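Local atomic coordinates of aminotransferase (Psychrobacter arcticus 273-4, PDB entry 3IF2), a protein that probably transfers amino groups between amino acids and 2-oxo acids, perhaps valine and pyruvate, using pyridoxal 5'-phosphate as its cofactor. Residues E177-D181 / G182-F186; Q350-D354 / Y355-I359; R385-K389 / G390-V394; Y408-A411 / H412-R416; G434-V437 / R438-D442. All blocks are in the same frame, centred on the assembly; numbering follows the deposited sequence.

Overall arrangement
All five contacts follow one another along the chain, and contacts 1, 2 and 4 reach the same mixed sheet. Contact 1 is bonded to contact 2 through Gly185 O and Ile359 N, 3.0 Å apart. Contact 2 in turn meets the last helix at contact 5, where Tyr355 OH lies 3.0 Å from Asp442 OD1. Contacts 3 and 4 are joined by Val394 O and Arg416 N at 2.8 Å, and contact 3 packs on contact 5 through Val436. Contacts 1 and 3 stay apart, about 17 Å between nearest atoms. Contact 4 reaches the cofactor-binding Asn217 directly through Arg416; the Ile393 side chain of contact 3 lies about 12 Å from that of Asn217.

Contact 1. Residues E177-D181 / G182-F186; sequences EVTHD and GEEGF
Glu183 O is gripped by two donors from the facing strand. His180 N reaches it at 2.8 Å in the carbonyl plane, while Thr179 OG1, at 2.7 Å, comes from well above that plane. The threonine hydroxyl can do so because it stands anti to the backbone N (chi1 -160°), turned to the partner strand. The return bond, Glu183 N to His180 O at 3.2 Å, is more bent, and further along Val178 N bonds to Phe186 O.

Water adds a second layer. One molecule gives hydrogen bonds to both His180 O and Glu183 OE1, tying the glutamate carboxylate to the turn; another accepts from Gly182 N.

The apolar part belongs to Phe186. His180 CB sits almost exactly over the centre of its ring, a CH-pi contact of 3.5 Å, with the imidazole leaning obliquely beyond. Val178 CG2 meets Phe186 CB at 4.0 Å, and Val345 and Lys349 of helix 324-351 also touch the phenyl group.

Asp181 and Gly182 both take left-handed helical backbone angles, close to those of a type I' turn, and link strands 174-180 and 183-190 as a beta hairpin.

Contact 2. Residues Q350-D354 / Y355-I359; sequences QALGD and YPLMI
Leu352 meets Leu357 just where the chain leaves helix 324-351 and heads into strand 357-360. At its root, Leu352 CB lies 3.9 Å from Leu357 CD2 and 4.1 Å from Leu357 CB. The same CB also looks toward the intervening aromatic residue, 4.4 Å from Tyr355 CB. From there the chain swings to the side of its own backbone N, with CG anti to the carbonyl carbon (chi1 -52°), and ends in CD1, which touches Leu357 CD2 at 3.8 Å. Leu357 turns the other way: its CG is opposite the backbone N (chi1 177°), which carries CD2 back to the leucine that precedes it by five residues. The two side chains meet at about a right angle, one methyl of Leu357 serving both CB and CD1 of Leu352.

Within the turn the Tyr355 ring meets Asp354, its CD1 lying 4.0 Å from Asp354 CB, and the aspartate carboxylate leads away from it. The phenol oxygen bonds to Asp442 OD1, near the C-terminus of the chain. The chain leaves the helix at Leu352, and Gly353, with positive phi, continues the turn; a weak backbone bond from Leu357 N to Tyr355 O tightens the bend round Pro356.

Both leucines are buried against Phe372 of strand 367-372. From helix 423-441, Arg438 touches Leu352 and Tyr355 and bonds through NH1 to Ala351 O, while Tyr441 also packs on Tyr355. The turn is thus held between that helix and the sheet, whose strand 357-360 runs next to strand 183-190.

Contact 3. Residues R385-K389 / G390-V394; sequences RLKAK and GTLIV
Leu386 forms the tight side of this contact, where helix 379-388 stops and the chain doubles back into strand 391-392. Its CB sits 3.2 Å from Thr391 O, and CD1 reaches Ile393 CG1 at 3.6 Å, the two branched chains leaning across one another. Ile393 meets the leucine with CG1 because that branch is held between the backbone N and the carbonyl carbon (chi1 57°). Ile433 and Val436 of helix 423-441 cover this buried flank, Ile433 touching Ile393 and Val436 touching Leu386. Thr391 is buried too, and its OG1 accepts a hydrogen bond from Asn35 ND2 of strand 35-36, which pairs in parallel with 391-392.

The backbone closes the corner too. Leu386 O accepts from Thr391 N at 3.0 Å and from Lys389 N, the two donors arriving from opposite faces of the carbonyl plane. Gly390 N bonds to Lys387 O at a longer 3.3 Å. With Gly390 at positive phi, this pair of bonds is a Schellman motif ending the helix.

One touch is looser: Leu392 CD1 only grazes Lys387, 4.2 Å from CA and 4.4 Å from CG, though Leu392 is itself buried and also touches Ala27. Lys389 and Ala388 form the solvent side, and the amine end of Lys389 leads away from the strand.

The polar bonds between the segments are therefore backbone to backbone, and the side chains meet through carbon. The carbonyls of Leu386 and Lys387 are satisfied by the amides that follow the helix, while the Lys387 amine is engaged in a salt bridge with Glu384 outside them.

Contact 4. Residues Y408-A411 / H412-R416; sequences YQHA and HECIR
Gln409 O receives His412 N at 2.9 Å and His410 O receives Glu413 N at 3.2 Å: two consecutive i+3 to i bonds that wind the chain into a short 3-10 turn before it straightens into strand 414-418. Both donors stand above the carbonyl planes they reach, consistent with the tight winding.

Among the side chains, Gln409 and Glu413 close over the turn. The glutamine chain is fully extended, its CG opposite the backbone N (chi1 178°), and its NE2 gives a 3.0 Å hydrogen bond to the syn side of Glu413 OE2. The fit is not flat, since amide and carboxylate planes stand 69° apart. A water donates to Glu413 OE1 and accepts weakly from NE2, and OE1 also takes a bond from Trp371 NE1, so the buried carboxylate is held at both oxygens.

Cys414 SG lies over one face of the His410 ring, 4.3 Å from its centroid and offset toward the rim. The ring is fixed further by Tyr189 OH on NE2 and by an edge-to-face contact with Trp371. The His412 ring brings CD2 within 3.2 Å of Tyr408 O.

The turn feeds an inner strand of the small-domain sheet of a fold-type I aminotransferase. Further along it Arg416 bonds to Asn217, which binds the cofactor. This is as in aspartate aminotransferase, where the arginine so placed holds the substrate carboxylate; Arg416 is probably its counterpart.

Contact 5. Residues G434-V437 / R438-D442; sequences GEVV and RELYD
A bend at chi3 (-51°) folds the Arg438 chain back along its own helix, so that the guanidinium lies over the backbone of Gly434, one turn earlier. Gly434 O stands over the face of the group, off its centre, and NH1 is 3.4 Å from Gly434 C; the glycine has no side chain to stand in the way. NH2 meets the aliphatic part of Glu435, 3.7 Å from CG, while the carboxylate points elsewhere, to a salt bridge with Lys431.

Val437 turns CG1 opposite its backbone N (chi1 170°), which lays that methyl against the edge of the Tyr441 ring, in its plane and 3.6 Å from CE2. The two side chains run side by side in the same direction. Leu440 CD2 meets Val436 CG1 at 4.3 Å. Four regular helical bonds, from Arg438 N to Gly434 O through to Tyr441 N to Val437 O, hold this geometry.

Around helix 423-441, Val436 lies on Leu382 and Leu386 of helix 379-388, and Val437 sits between Leu382 and Phe372 of strand 367-372. Arg438 packs on the turn at Leu352 and Tyr355. Tyr441 also reaches Phe372, and its hydroxyl bonds to Lys373 O just beyond that strand.

Contact 1. Residues E177-D181 / G182-F186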
# COMPACT_ATOMS: atom_id res chain seq x y z
N GLU A 177 20.76 -35.56 0.30
CA GLU A 177 21.48 -35.45 -0.97
C GLU A 177 20.63 -36.14 -2.04
O GLU A 177 20.23 -37.29 -1.88
CB GLU A 177 22.91 -35.99 -0.88
CG GLU A 177 23.80 -35.02 -0.09
CD GLU A 177 25.12 -35.59 0.42
OE1 GLU A 177 25.61 -36.62 -0.09
OE2 GLU A 177 25.67 -34.95 1.35
N VAL A 178 20.35 -35.39 -3.10
CA VAL A 178 19.50 -35.81 -4.19
C VAL A 178 20.26 -35.66 -5.50
O VAL A 178 21.39 -35.14 -5.52
CB VAL A 178 18.18 -34.97 -4.23
CG1 VAL A 178 17.44 -35.10 -2.91
CG2 VAL A 178 18.46 -33.49 -4.56
N THR A 179 19.63 -36.10 -6.58
CA THR A 179 20.21 -36.01 -7.91
C THR A 179 19.39 -35.00 -8.76
O THR A 179 18.24 -34.69 -8.41
CB THR A 179 20.30 -37.42 -8.52
OG1 THR A 179 21.26 -37.41 -9.58
CG2 THR A 179 18.91 -37.94 -9.01
N HIS A 180 19.99 -34.45 -9.81
CA HIS A 180 19.28 -33.56 -10.75
C HIS A 180 19.85 -33.72 -12.17
O HIS A 180 21.04 -33.46 -12.38
CB HIS A 180 19.32 -32.08 -10.30
CG HIS A 180 18.46 -31.16 -11.12
ND1 HIS A 180 17.08 -31.16 -11.05
CD2 HIS A 180 18.78 -30.20 -12.02
CE1 HIS A 180 16.59 -30.25 -11.87
NE2 HIS A 180 17.60 -29.65 -12.48
N ASP A 181 19.00 -34.14 -13.11
CA ASP A 181 19.37 -34.35 -14.53
C ASP A 181 20.58 -35.29 -14.67
O ASP A 181 21.59 -34.95 -15.30
CB ASP A 181 19.60 -32.98 -15.22
CG ASP A 181 18.36 -32.08 -15.18
OD1 ASP A 181 17.31 -32.51 -14.65
OD2 ASP A 181 18.42 -30.93 -15.66
N GLY A 182 20.45 -36.46 -14.05
CA GLY A 182 21.49 -37.50 -14.02
C GLY A 182 22.80 -37.13 -13.34
O GLY A 182 23.83 -37.77 -13.58
N GLU A 183 22.77 -36.12 -12.46
CA GLU A 183 23.98 -35.63 -11.79
C GLU A 183 23.83 -35.42 -10.29
O GLU A 183 22.74 -35.12 -9.78
CB GLU A 183 24.45 -34.32 -12.42
CG GLU A 183 24.99 -34.46 -13.81
CD GLU A 183 25.62 -33.18 -14.30
OE1 GLU A 183 24.95 -32.11 -14.22
OE2 GLU A 183 26.78 -33.24 -14.75
N GLU A 184 24.98 -35.54 -9.62
CA GLU A 184 25.09 -35.36 -8.18
C GLU A 184 25.67 -33.97 -7.94
O GLU A 184 25.95 -33.20 -8.89
CB GLU A 184 25.91 -36.51 -7.58
CG GLU A 184 25.28 -37.85 -7.98
CD GLU A 184 25.85 -39.05 -7.27
OE1 GLU A 184 27.10 -39.17 -7.16
OE2 GLU A 184 25.02 -39.89 -6.85
N GLY A 185 25.80 -33.64 -6.66
CA GLY A 185 26.20 -32.30 -6.23
C GLY A 185 24.96 -31.44 -6.02
O GLY A 185 25.03 -30.23 -6.19
N PHE A 186 23.84 -32.08 -5.65
CA PHE A 186 22.57 -31.42 -5.33
C PHE A 186 22.01 -31.89 -3.99
O PHE A 186 22.41 -32.92 -3.47
CB PHE A 186 21.50 -31.63 -6.42
CG PHE A 186 21.88 -31.11 -7.77
CD1 PHE A 186 22.60 -31.92 -8.67
CD2 PHE A 186 21.52 -29.82 -8.17
CE1 PHE A 186 22.96 -31.45 -9.95
CE2 PHE A 186 21.88 -29.33 -9.46
CZ PHE A 186 22.59 -30.15 -10.35
O HOH W 1 18.97 -37.10 -12.07
O HOH W 2 22.51 -31.20 -13.55

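Contact 2. Residues Q350-D354 / Y355-I359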
# COMPACT_ATOMS: atom_id res chain seq x y z
N GLN A 350 31.04 -25.92 -14.63
CA GLN A 350 32.32 -25.67 -15.35
C GLN A 350 33.29 -24.90 -14.46
O GLN A 350 34.48 -25.16 -14.51
CB GLN A 350 32.13 -24.90 -16.65
CG GLN A 350 31.47 -25.72 -17.72
CD GLN A 350 30.94 -24.90 -18.91
OE1 GLN A 350 30.90 -23.66 -18.88
NE2 GLN A 350 30.52 -25.61 -19.95
N ALA A 351 32.77 -23.93 -13.71
CA ALA A 351 33.58 -23.10 -12.79
C ALA A 351 34.07 -23.90 -11.56
O ALA A 351 35.26 -24.04 -11.33
CB ALA A 351 32.77 -21.87 -12.36
N LEU A 352 33.11 -24.43 -10.81
CA LEU A 352 33.34 -25.22 -9.59
C LEU A 352 33.01 -26.65 -10.03
O LEU A 352 33.28 -26.96 -11.18
CB LEU A 352 32.45 -24.65 -8.48
CG LEU A 352 32.64 -23.12 -8.33
CD1 LEU A 352 31.52 -22.46 -7.52
CD2 LEU A 352 34.04 -22.80 -7.77
N GLY A 353 32.46 -27.54 -9.20
CA GLY A 353 32.12 -28.90 -9.73
C GLY A 353 33.18 -29.91 -9.32
O GLY A 353 32.84 -31.01 -8.89
N ASP A 354 34.46 -29.54 -9.50
CA ASP A 354 35.56 -30.28 -8.87
C ASP A 354 35.66 -29.88 -7.39
O ASP A 354 36.29 -30.59 -6.61
CB ASP A 354 36.94 -29.96 -9.51
CG ASP A 354 37.13 -30.58 -10.88
OD1 ASP A 354 36.70 -31.73 -11.11
OD2 ASP A 354 37.78 -29.90 -11.70
N TYR A 355 35.05 -28.74 -7.02
CA TYR A 355 35.09 -28.17 -5.68
C TYR A 355 33.84 -28.53 -4.85
O TYR A 355 32.88 -29.11 -5.38
CB TYR A 355 35.29 -26.66 -5.81
CG TYR A 355 36.65 -26.31 -6.34
CD1 TYR A 355 36.95 -26.38 -7.72
CD2 TYR A 355 37.67 -25.91 -5.47
CE1 TYR A 355 38.25 -26.08 -8.21
CE2 TYR A 355 38.95 -25.59 -5.94
CZ TYR A 355 39.24 -25.66 -7.30
OH TYR A 355 40.50 -25.33 -7.72
N PRO A 356 33.83 -28.18 -3.54
CA PRO A 356 32.69 -28.52 -2.66
C PRO A 356 31.37 -27.75 -2.84
O PRO A 356 30.66 -27.50 -1.85
CB PRO A 356 33.27 -28.27 -1.25
CG PRO A 356 34.73 -28.38 -1.43
CD PRO A 356 34.97 -27.70 -2.72
N LEU A 357 31.02 -27.40 -4.08
CA LEU A 357 29.77 -26.71 -4.37
C LEU A 357 28.68 -27.75 -4.37
O LEU A 357 28.83 -28.80 -4.99
CB LEU A 357 29.76 -26.04 -5.77
CG LEU A 357 28.48 -25.33 -6.26
CD1 LEU A 357 28.09 -24.17 -5.36
CD2 LEU A 357 28.61 -24.86 -7.72
N MSE A 358 27.62 -27.45 -3.62
CA MSE A 358 26.36 -28.18 -3.66
C MSE A 358 25.37 -27.11 -4.17
O MSE A 358 25.52 -25.92 -3.85
CB MSE A 358 25.95 -28.70 -2.29
CG MSE A 358 26.93 -29.66 -1.64
SE MSE A 358 26.93 -31.40 -2.49
CE MSE A 358 25.26 -32.12 -1.81
N ILE A 359 24.40 -27.53 -4.98
CA ILE A 359 23.36 -26.67 -5.52
C ILE A 359 22.03 -27.26 -5.05
O ILE A 359 21.85 -28.45 -5.11
CB ILE A 359 23.42 -26.64 -7.07
CG1 ILE A 359 24.75 -26.02 -7.52
CG2 ILE A 359 22.25 -25.84 -7.67
CD1 ILE A 359 24.98 -26.05 -9.03

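Contact 3. Residues R385-K389 / G390-V394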
# COMPACT_ATOMS: atom_id res chain seq x y z
N ARG A 385 33.51 -9.28 -1.03
CA ARG A 385 34.59 -9.46 -2.02
C ARG A 385 34.09 -9.41 -3.45
O ARG A 385 34.72 -8.78 -4.30
CB ARG A 385 35.35 -10.76 -1.77
CG ARG A 385 36.20 -10.71 -0.51
CD ARG A 385 36.58 -12.11 -0.09
NE ARG A 385 37.19 -12.10 1.24
CZ ARG A 385 38.44 -12.44 1.56
NH1 ARG A 385 39.32 -12.90 0.65
NH2 ARG A 385 38.80 -12.36 2.84
N LEU A 386 32.98 -10.10 -3.71
CA LEU A 386 32.32 -10.08 -5.02
C LEU A 386 31.81 -8.67 -5.36
O LEU A 386 31.99 -8.22 -6.50
CB LEU A 386 31.17 -11.10 -5.09
CG LEU A 386 31.52 -12.58 -4.93
CD1 LEU A 386 30.26 -13.40 -4.73
CD2 LEU A 386 32.31 -13.09 -6.12
N LYS A 387 31.22 -7.97 -4.38
CA LYS A 387 30.71 -6.58 -4.57
C LYS A 387 31.82 -5.61 -5.01
O LYS A 387 31.58 -4.77 -5.89
CB LYS A 387 30.00 -6.05 -3.30
CG LYS A 387 29.48 -4.59 -3.36
CD LYS A 387 28.42 -4.27 -2.27
CE LYS A 387 28.93 -4.51 -0.84
NZ LYS A 387 30.05 -3.62 -0.40
N ALA A 388 33.01 -5.76 -4.41
CA ALA A 388 34.21 -4.97 -4.77
C ALA A 388 34.76 -5.33 -6.17
O ALA A 388 35.52 -4.54 -6.73
CB ALA A 388 35.32 -5.11 -3.68
N LYS A 389 34.41 -6.52 -6.71
CA LYS A 389 34.77 -6.96 -8.09
C LYS A 389 33.56 -6.88 -9.07
O LYS A 389 33.53 -7.58 -10.11
CB LYS A 389 35.39 -8.37 -8.07
CG LYS A 389 36.62 -8.48 -7.15
CD LYS A 389 37.31 -9.86 -7.19
CE LYS A 389 38.39 -9.94 -8.28
NZ LYS A 389 39.62 -9.13 -7.98
N GLY A 390 32.57 -6.05 -8.74
CA GLY A 390 31.41 -5.81 -9.59
C GLY A 390 30.26 -6.81 -9.68
O GLY A 390 29.30 -6.53 -10.39
N THR A 391 30.34 -7.96 -8.98
CA THR A 391 29.27 -8.99 -9.00
C THR A 391 28.47 -9.02 -7.68
O THR A 391 29.04 -9.16 -6.59
CB THR A 391 29.86 -10.37 -9.34
OG1 THR A 391 30.47 -10.31 -10.63
CG2 THR A 391 28.78 -11.45 -9.39
N LEU A 392 27.14 -8.89 -7.78
CA LEU A 392 26.26 -8.85 -6.61
C LEU A 392 25.38 -10.07 -6.49
O LEU A 392 24.64 -10.37 -7.41
CB LEU A 392 25.41 -7.57 -6.62
CG LEU A 392 26.11 -6.31 -6.07
CD1 LEU A 392 27.30 -5.87 -6.91
CD2 LEU A 392 25.10 -5.17 -5.94
N ILE A 393 25.47 -10.76 -5.36
CA ILE A 393 24.63 -11.90 -5.00
C ILE A 393 24.05 -11.58 -3.62
O ILE A 393 24.28 -10.49 -3.12
CB ILE A 393 25.42 -13.25 -5.10
CG1 ILE A 393 26.69 -13.30 -4.22
CG2 ILE A 393 25.86 -13.48 -6.55
CD1 ILE A 393 26.46 -13.35 -2.73
N VAL A 394 23.28 -12.47 -3.01
CA VAL A 394 22.75 -12.26 -1.65
C VAL A 394 23.32 -13.35 -0.70
O VAL A 394 23.22 -14.54 -1.01
CB VAL A 394 21.22 -12.23 -1.61
CG1 VAL A 394 20.72 -11.74 -0.25
CG2 VAL A 394 20.67 -11.30 -2.70

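Contact 4. Residues Y408-A411 / H412-R416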
# COMPACT_ATOMS: atom_id res chain seq x y z
N TYR A 408 25.78 -20.41 13.54
CA TYR A 408 25.08 -21.36 12.67
C TYR A 408 25.91 -21.47 11.40
O TYR A 408 25.79 -20.62 10.52
CB TYR A 408 23.63 -20.88 12.42
CG TYR A 408 22.71 -21.80 11.61
CD1 TYR A 408 23.01 -23.16 11.38
CD2 TYR A 408 21.46 -21.35 11.16
CE1 TYR A 408 22.15 -24.01 10.68
CE2 TYR A 408 20.59 -22.21 10.44
CZ TYR A 408 20.95 -23.54 10.21
OH TYR A 408 20.13 -24.40 9.54
N GLN A 409 26.77 -22.50 11.33
CA GLN A 409 27.69 -22.71 10.20
C GLN A 409 26.99 -22.67 8.85
O GLN A 409 27.37 -21.89 7.98
CB GLN A 409 28.45 -24.05 10.36
CG GLN A 409 29.42 -24.43 9.21
CD GLN A 409 30.13 -25.77 9.42
OE1 GLN A 409 30.34 -26.22 10.54
NE2 GLN A 409 30.54 -26.40 8.31
N HIS A 410 25.94 -23.48 8.71
CA HIS A 410 25.20 -23.57 7.46
C HIS A 410 24.65 -22.21 6.97
O HIS A 410 24.69 -21.95 5.76
CB HIS A 410 24.07 -24.60 7.57
CG HIS A 410 23.44 -24.94 6.25
ND1 HIS A 410 24.06 -25.73 5.31
CD2 HIS A 410 22.23 -24.60 5.73
CE1 HIS A 410 23.27 -25.86 4.27
NE2 HIS A 410 22.15 -25.19 4.50
N ALA A 411 24.20 -21.36 7.89
CA ALA A 411 23.72 -20.01 7.56
C ALA A 411 24.82 -19.05 7.05
O ALA A 411 24.49 -17.98 6.55
CB ALA A 411 22.96 -19.38 8.76
N HIS A 412 26.09 -19.41 7.20
CA HIS A 412 27.22 -18.63 6.69
C HIS A 412 27.91 -19.28 5.48
O HIS A 412 28.97 -18.78 5.05
CB HIS A 412 28.24 -18.39 7.82
CG HIS A 412 27.70 -17.57 8.94
ND1 HIS A 412 27.34 -16.25 8.79
CD2 HIS A 412 27.46 -17.88 10.24
CE1 HIS A 412 26.90 -15.78 9.94
NE2 HIS A 412 26.96 -16.75 10.84
N GLU A 413 27.32 -20.34 4.92
CA GLU A 413 27.93 -21.10 3.80
C GLU A 413 27.16 -21.07 2.47
O GLU A 413 27.60 -21.68 1.52
CB GLU A 413 28.20 -22.55 4.24
CG GLU A 413 29.36 -22.67 5.22
CD GLU A 413 29.71 -24.10 5.59
OE1 GLU A 413 28.93 -25.04 5.26
OE2 GLU A 413 30.78 -24.29 6.24
N CYS A 414 26.06 -20.32 2.37
CA CYS A 414 25.29 -20.27 1.13
C CYS A 414 25.11 -18.89 0.53
O CYS A 414 25.36 -17.88 1.20
CB CYS A 414 23.94 -20.97 1.33
SG CYS A 414 24.14 -22.61 1.94
N ILE A 415 24.75 -18.87 -0.76
CA ILE A 415 24.38 -17.63 -1.46
C ILE A 415 23.14 -17.85 -2.33
O ILE A 415 22.89 -18.97 -2.78
CB ILE A 415 25.56 -16.97 -2.28
CG1 ILE A 415 25.93 -17.77 -3.55
CG2 ILE A 415 26.81 -16.73 -1.37
CD1 ILE A 415 27.13 -17.16 -4.32
N ARG A 416 22.33 -16.79 -2.50
CA ARG A 416 21.20 -16.80 -3.44
C ARG A 416 21.67 -16.05 -4.71
O ARG A 416 22.29 -14.97 -4.61
CB ARG A 416 19.95 -16.12 -2.87
CG ARG A 416 18.70 -16.38 -3.68
CD ARG A 416 17.58 -15.43 -3.28
NE ARG A 416 17.82 -14.06 -3.69
CZ ARG A 416 17.04 -13.02 -3.38
NH1 ARG A 416 15.92 -13.17 -2.67
NH2 ARG A 416 17.37 -11.82 -3.83
O HOH W 3 30.25 -27.50 5.25

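Contact 5. Residues G434-V437 / R438-D442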
# COMPACT_ATOMS: atom_id res chain seq x y z
N GLY A 434 33.37 -18.15 -9.67
CA GLY A 434 34.26 -19.29 -9.78
C GLY A 434 35.69 -18.97 -9.41
O GLY A 434 36.31 -19.71 -8.64
N GLU A 435 36.22 -17.87 -9.94
CA GLU A 435 37.61 -17.46 -9.69
C GLU A 435 37.83 -17.18 -8.21
O GLU A 435 38.72 -17.77 -7.60
CB GLU A 435 38.02 -16.27 -10.57
CG GLU A 435 38.26 -16.67 -12.05
CD GLU A 435 38.34 -15.49 -13.02
OE1 GLU A 435 37.57 -14.51 -12.86
OE2 GLU A 435 39.15 -15.56 -13.97
N VAL A 436 36.98 -16.33 -7.63
CA VAL A 436 37.09 -15.96 -6.21
C VAL A 436 37.02 -17.18 -5.27
O VAL A 436 37.89 -17.33 -4.40
CB VAL A 436 36.07 -14.86 -5.82
CG1 VAL A 436 36.07 -14.60 -4.31
CG2 VAL A 436 36.37 -13.56 -6.59
N VAL A 437 36.03 -18.05 -5.50
CA VAL A 437 35.80 -19.24 -4.66
C VAL A 437 36.89 -20.30 -4.81
O VAL A 437 37.32 -20.88 -3.81
CB VAL A 437 34.38 -19.85 -4.88
CG1 VAL A 437 34.25 -21.21 -4.18
CG2 VAL A 437 33.29 -18.88 -4.40
N ARG A 438 37.31 -20.58 -6.04
CA ARG A 438 38.40 -21.54 -6.26
C ARG A 438 39.67 -21.08 -5.56
O ARG A 438 40.32 -21.87 -4.88
CB ARG A 438 38.68 -21.76 -7.75
CG ARG A 438 37.67 -22.64 -8.49
CD ARG A 438 38.26 -23.15 -9.83
NE ARG A 438 38.84 -22.07 -10.64
CZ ARG A 438 38.17 -21.24 -11.45
NH1 ARG A 438 36.84 -21.33 -11.62
NH2 ARG A 438 38.85 -20.29 -12.10
N GLU A 439 39.99 -19.79 -5.70
CA GLU A 439 41.18 -19.17 -5.08
C GLU A 439 41.15 -19.33 -3.54
O GLU A 439 42.19 -19.58 -2.93
CB GLU A 439 41.28 -17.69 -5.53
CG GLU A 439 42.57 -16.93 -5.23
CD GLU A 439 42.75 -16.49 -3.79
OE1 GLU A 439 41.75 -16.31 -3.05
OE2 GLU A 439 43.91 -16.30 -3.38
N LEU A 440 39.96 -19.19 -2.94
CA LEU A 440 39.74 -19.38 -1.49
C LEU A 440 39.99 -20.83 -1.07
O LEU A 440 40.71 -21.07 -0.10
CB LEU A 440 38.33 -18.93 -1.04
CG LEU A 440 38.01 -17.44 -0.77
CD1 LEU A 440 38.84 -16.44 -1.61
CD2 LEU A 440 36.48 -17.20 -0.93
N TYR A 441 39.38 -21.78 -1.77
CA TYR A 441 39.58 -23.21 -1.47
C TYR A 441 41.03 -23.69 -1.69
O TYR A 441 41.50 -24.56 -0.95
CB TYR A 441 38.64 -24.12 -2.27
CG TYR A 441 37.23 -24.26 -1.71
CD1 TYR A 441 36.99 -25.05 -0.58
CD2 TYR A 441 36.13 -23.65 -2.33
CE1 TYR A 441 35.69 -25.21 -0.06
CE2 TYR A 441 34.83 -23.81 -1.83
CZ TYR A 441 34.62 -24.59 -0.70
OH TYR A 441 33.37 -24.76 -0.21
N ASP A 442 41.71 -23.12 -2.67
CA ASP A 442 43.10 -23.50 -3.00
C ASP A 442 44.16 -23.10 -1.97
O ASP A 442 45.27 -23.59 -2.07
CB ASP A 442 43.49 -22.97 -4.41
CG ASP A 442 42.76 -23.70 -5.56
OD1 ASP A 442 42.22 -24.82 -5.36
OD2 ASP A 442 42.74 -23.14 -6.69